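Transcriptional regulator, putative (Pseudomonas syringae pv. tomato, PDB 2R5F) probably acts as a DNA-binding transcription factor of the SorC family, whose putative sugar-binding domain is the part captured here. Local coordinates at residues A101-Q109 with N116-S124. Numbering follows the deposited sequence.
Sequences AFEATLLTQ and NCPAFLLPS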
loop_
_atom_site.group_PDB
_atom_site.type_symbol
_atom_site.label_atom_id
_atom_site.label_comp_id
_atom_site.label_asym_id
_atom_site.label_seq_id
_atom_site.Cartn_x
_atom_site.Cartn_y
_atom_site.Cartn_z
ATOM N N ALA A 101 1.781 10.039 -13.757
ATOM C CA ALA A 101 3.117 9.535 -13.392
ATOM C C ALA A 101 3.901 10.538 -12.546
ATOM O O ALA A 101 4.617 10.148 -11.598
ATOM C CB ALA A 101 3.925 9.168 -14.649
ATOM N N PHE A 102 3.764 11.815 -12.920
ATOM C CA PHE A 102 4.393 12.929 -12.229
ATOM C C PHE A 102 3.832 13.108 -10.848
ATOM O O PHE A 102 4.580 13.360 -9.916
ATOM C CB PHE A 102 4.197 14.234 -12.989
ATOM C CG PHE A 102 5.092 15.347 -12.516
ATOM C CD1 PHE A 102 6.389 15.081 -12.072
ATOM C CD2 PHE A 102 4.652 16.667 -12.549
ATOM C CE1 PHE A 102 7.220 16.107 -11.645
ATOM C CE2 PHE A 102 5.475 17.702 -12.137
ATOM C CZ PHE A 102 6.762 17.431 -11.692
ATOM N N GLU A 103 2.512 13.004 -10.740
ATOM C CA GLU A 103 1.807 13.068 -9.468
ATOM C C GLU A 103 2.227 11.941 -8.540
ATOM O O GLU A 103 2.224 12.121 -7.321
ATOM C CB GLU A 103 0.296 13.016 -9.684
ATOM C CG GLU A 103 -0.258 14.059 -10.683
ATOM C CD GLU A 103 -0.291 15.480 -10.114
ATOM O OE1 GLU A 103 0.224 15.708 -8.988
ATOM O OE2 GLU A 103 -0.837 16.374 -10.809
ATOM N N ALA A 104 2.565 10.782 -9.114
ATOM C CA ALA A 104 3.026 9.626 -8.321
ATOM C C ALA A 104 4.445 9.868 -7.818
ATOM O O ALA A 104 4.789 9.512 -6.686
ATOM C CB ALA A 104 2.949 8.338 -9.139
ATOM N N THR A 105 5.258 10.511 -8.650
ATOM C CA THR A 105 6.603 10.935 -8.245
ATOM C C THR A 105 6.567 11.989 -7.119
ATOM O O THR A 105 7.234 11.836 -6.087
ATOM C CB THR A 105 7.412 11.427 -9.486
ATOM O OG1 THR A 105 7.659 10.305 -10.342
ATOM C CG2 THR A 105 8.734 12.008 -9.093
ATOM N N LEU A 106 5.772 13.038 -7.323
ATOM C CA LEU A 106 5.565 14.081 -6.341
ATOM C C LEU A 106 5.051 13.562 -4.991
ATOM O O LEU A 106 5.401 14.097 -3.943
ATOM C CB LEU A 106 4.557 15.069 -6.895
ATOM C CG LEU A 106 4.051 16.148 -5.943
ATOM C CD1 LEU A 106 5.199 17.077 -5.615
ATOM C CD2 LEU A 106 2.903 16.897 -6.572
ATOM N N LEU A 107 4.212 12.530 -5.025
ATOM C CA LEU A 107 3.665 11.946 -3.795
ATOM C C LEU A 107 4.722 11.269 -2.944
ATOM O O LEU A 107 4.737 11.417 -1.722
ATOM C CB LEU A 107 2.548 10.960 -4.121
ATOM C CG LEU A 107 1.857 10.393 -2.883
ATOM C CD1 LEU A 107 1.046 11.520 -2.265
ATOM C CD2 LEU A 107 0.919 9.273 -3.299
ATOM N N THR A 108 5.600 10.522 -3.602
ATOM C CA THR A 108 6.707 9.822 -2.968
ATOM C C THR A 108 7.634 10.834 -2.316
ATOM O O THR A 108 8.093 10.624 -1.192
ATOM C CB THR A 108 7.522 9.038 -4.020
ATOM O OG1 THR A 108 6.639 8.255 -4.824
ATOM C CG2 THR A 108 8.501 8.096 -3.366
ATOM N N GLN A 109 7.914 11.908 -3.064
ATOM C CA GLN A 109 8.759 13.013 -2.617
ATOM C C GLN A 109 8.151 13.736 -1.415
ATOM O O GLN A 109 8.830 13.940 -0.407
ATOM C CB GLN A 109 9.048 13.990 -3.768
ATOM C CG GLN A 109 10.019 15.154 -3.373
ATOM C CD GLN A 109 11.315 14.673 -2.724
ATOM O OE1 GLN A 109 11.478 14.710 -1.492
ATOM N NE2 GLN A 109 12.236 14.202 -3.549
ATOM N N ASN A 116 11.317 13.663 6.714
ATOM C CA ASN A 116 12.676 14.223 6.744
ATOM C C ASN A 116 13.775 13.283 6.266
ATOM O O ASN A 116 14.863 13.234 6.835
ATOM C CB ASN A 116 13.024 14.725 8.143
ATOM C CG ASN A 116 12.196 15.892 8.551
ATOM O OD1 ASN A 116 12.034 16.835 7.792
ATOM N ND2 ASN A 116 11.669 15.852 9.766
ATOM N N CYS A 117 13.488 12.519 5.235
ATOM C CA CYS A 117 14.442 11.535 4.756
ATOM C C CYS A 117 14.627 11.643 3.229
ATOM O O CYS A 117 13.933 12.423 2.562
ATOM C CB CYS A 117 13.987 10.139 5.173
ATOM S SG CYS A 117 12.444 9.655 4.428
ATOM N N PRO A 118 15.619 10.925 2.680
ATOM C CA PRO A 118 15.775 10.836 1.217
ATOM C C PRO A 118 14.650 10.079 0.470
ATOM O O PRO A 118 14.062 9.152 0.999
ATOM C CB PRO A 118 17.131 10.129 1.031
ATOM C CG PRO A 118 17.748 10.019 2.357
ATOM C CD PRO A 118 16.705 10.247 3.416
ATOM N N ALA A 119 14.357 10.499 -0.757
ATOM C CA ALA A 119 13.376 9.826 -1.621
ATOM C C ALA A 119 14.126 9.181 -2.765
ATOM O O ALA A 119 15.123 9.713 -3.206
ATOM C CB ALA A 119 12.385 10.823 -2.162
ATOM N N PHE A 120 13.655 8.034 -3.225
ATOM C CA PHE A 120 14.209 7.359 -4.410
ATOM C C PHE A 120 13.019 7.200 -5.359
ATOM O O PHE A 120 12.049 6.482 -5.057
ATOM C CB PHE A 120 14.887 6.018 -4.044
ATOM C CG PHE A 120 16.114 6.178 -3.165
ATOM C CD1 PHE A 120 17.364 6.409 -3.719
ATOM C CD2 PHE A 120 16.007 6.144 -1.781
ATOM C CE1 PHE A 120 18.508 6.574 -2.912
ATOM C CE2 PHE A 120 17.139 6.308 -0.967
ATOM C CZ PHE A 120 18.385 6.526 -1.534
ATOM N N LEU A 121 13.086 7.934 -6.462
ATOM C CA LEU A 121 11.952 8.217 -7.330
ATOM C C LEU A 121 12.142 7.616 -8.721
ATOM O O LEU A 121 13.254 7.407 -9.156
ATOM C CB LEU A 121 11.787 9.745 -7.504
ATOM C CG LEU A 121 11.760 10.679 -6.289
ATOM C CD1 LEU A 121 11.761 12.111 -6.752
ATOM C CD2 LEU A 121 10.558 10.426 -5.407
ATOM N N LEU A 122 11.035 7.383 -9.413
ATOM C CA LEU A 122 11.028 6.883 -10.780
ATOM C C LEU A 122 10.269 7.887 -11.642
ATOM O O LEU A 122 9.079 7.689 -11.944
ATOM C CB LEU A 122 10.348 5.515 -10.859
ATOM C CG LEU A 122 10.941 4.366 -10.054
ATOM C CD1 LEU A 122 9.939 3.230 -9.956
ATOM C CD2 LEU A 122 12.255 3.890 -10.656
ATOM N N PRO A 123 10.953 8.982 -12.027
ATOM C CA PRO A 123 10.335 10.048 -12.794
ATOM C C PRO A 123 9.742 9.618 -14.117
ATOM O O PRO A 123 10.353 8.858 -14.882
ATOM C CB PRO A 123 11.497 11.020 -13.051
ATOM C CG PRO A 123 12.401 10.803 -11.875
ATOM C CD PRO A 123 12.360 9.300 -11.726
ATOM N N SER A 124 8.505 10.057 -14.300
ATOM C CA SER A 124 8.003 10.489 -15.587
ATOM C C SER A 124 7.060 11.740 -15.299
ATOM O O SER A 124 7.287 12.205 -13.948
ATOM C CB SER A 124 7.227 9.340 -16.302
ATOM O OG SER A 124 7.028 9.820 -17.693
HETATM O O HOH W 1 13.861 14.080 0.306
#
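Leu-121 lies across one side of helix 101-115, its two methyl branches shared among Thr-105, Thr-108 and Gln-109. This is the second half of a beta-alpha-beta crossover: strand 88-94 leads into the helix, and the chain returns along it as strand 119-120, parallel to 88-94, in the Rossmann-like putative sugar-binding domain. CD2 of Leu-121 sits 3.6 Å from CB of Thr-108 and also nears the backbone O of Thr-105, while CD1 of Leu-121 lies 3.8 Å from CG2 of Thr-105. The Thr-105 and Leu-121 side chains cross nearly at right angles; those of Thr-108 and Leu-121 run past one another in opposite directions.

One turn beyond Thr-105, Gln-109 bends at chi2 (52°), which brings its amide back over Ala-119, with NE2 3.7 Å from CB of Ala-119. A water bridges the two segments, donating to OE1 of Gln-109 and to O of Cys-117, the latter at 2.8 Å. At the helix start, CB of Ala-101 meets CB of Ser-124 at 3.7 Å, next to the unmodelled residues 125-134.

Behind this shell, both threonines turn their hydroxyls back to the helix. OG1 of Thr-108 donates to O of Ala-104 at 2.9 Å, which helps fix the side chain's rotation with CB and CG2 against Leu-121; the equivalent bond from Thr-105 to Ala-101 is weak. Backbone hydrogen bonds join Pro-118 and Phe-120 to Val-89, and Phe-120 also to Gln-91, in strand 88-94, and OE1 of Gln-91 accepts from N of Leu-122. Phe-120 points away from the helix, its ring in a cation-pi contact with Arg-149. At Asn-116 a Schellman motif ends the helix and ND2 of Asn-116 is hydrogen-bonded to O of Lys-83.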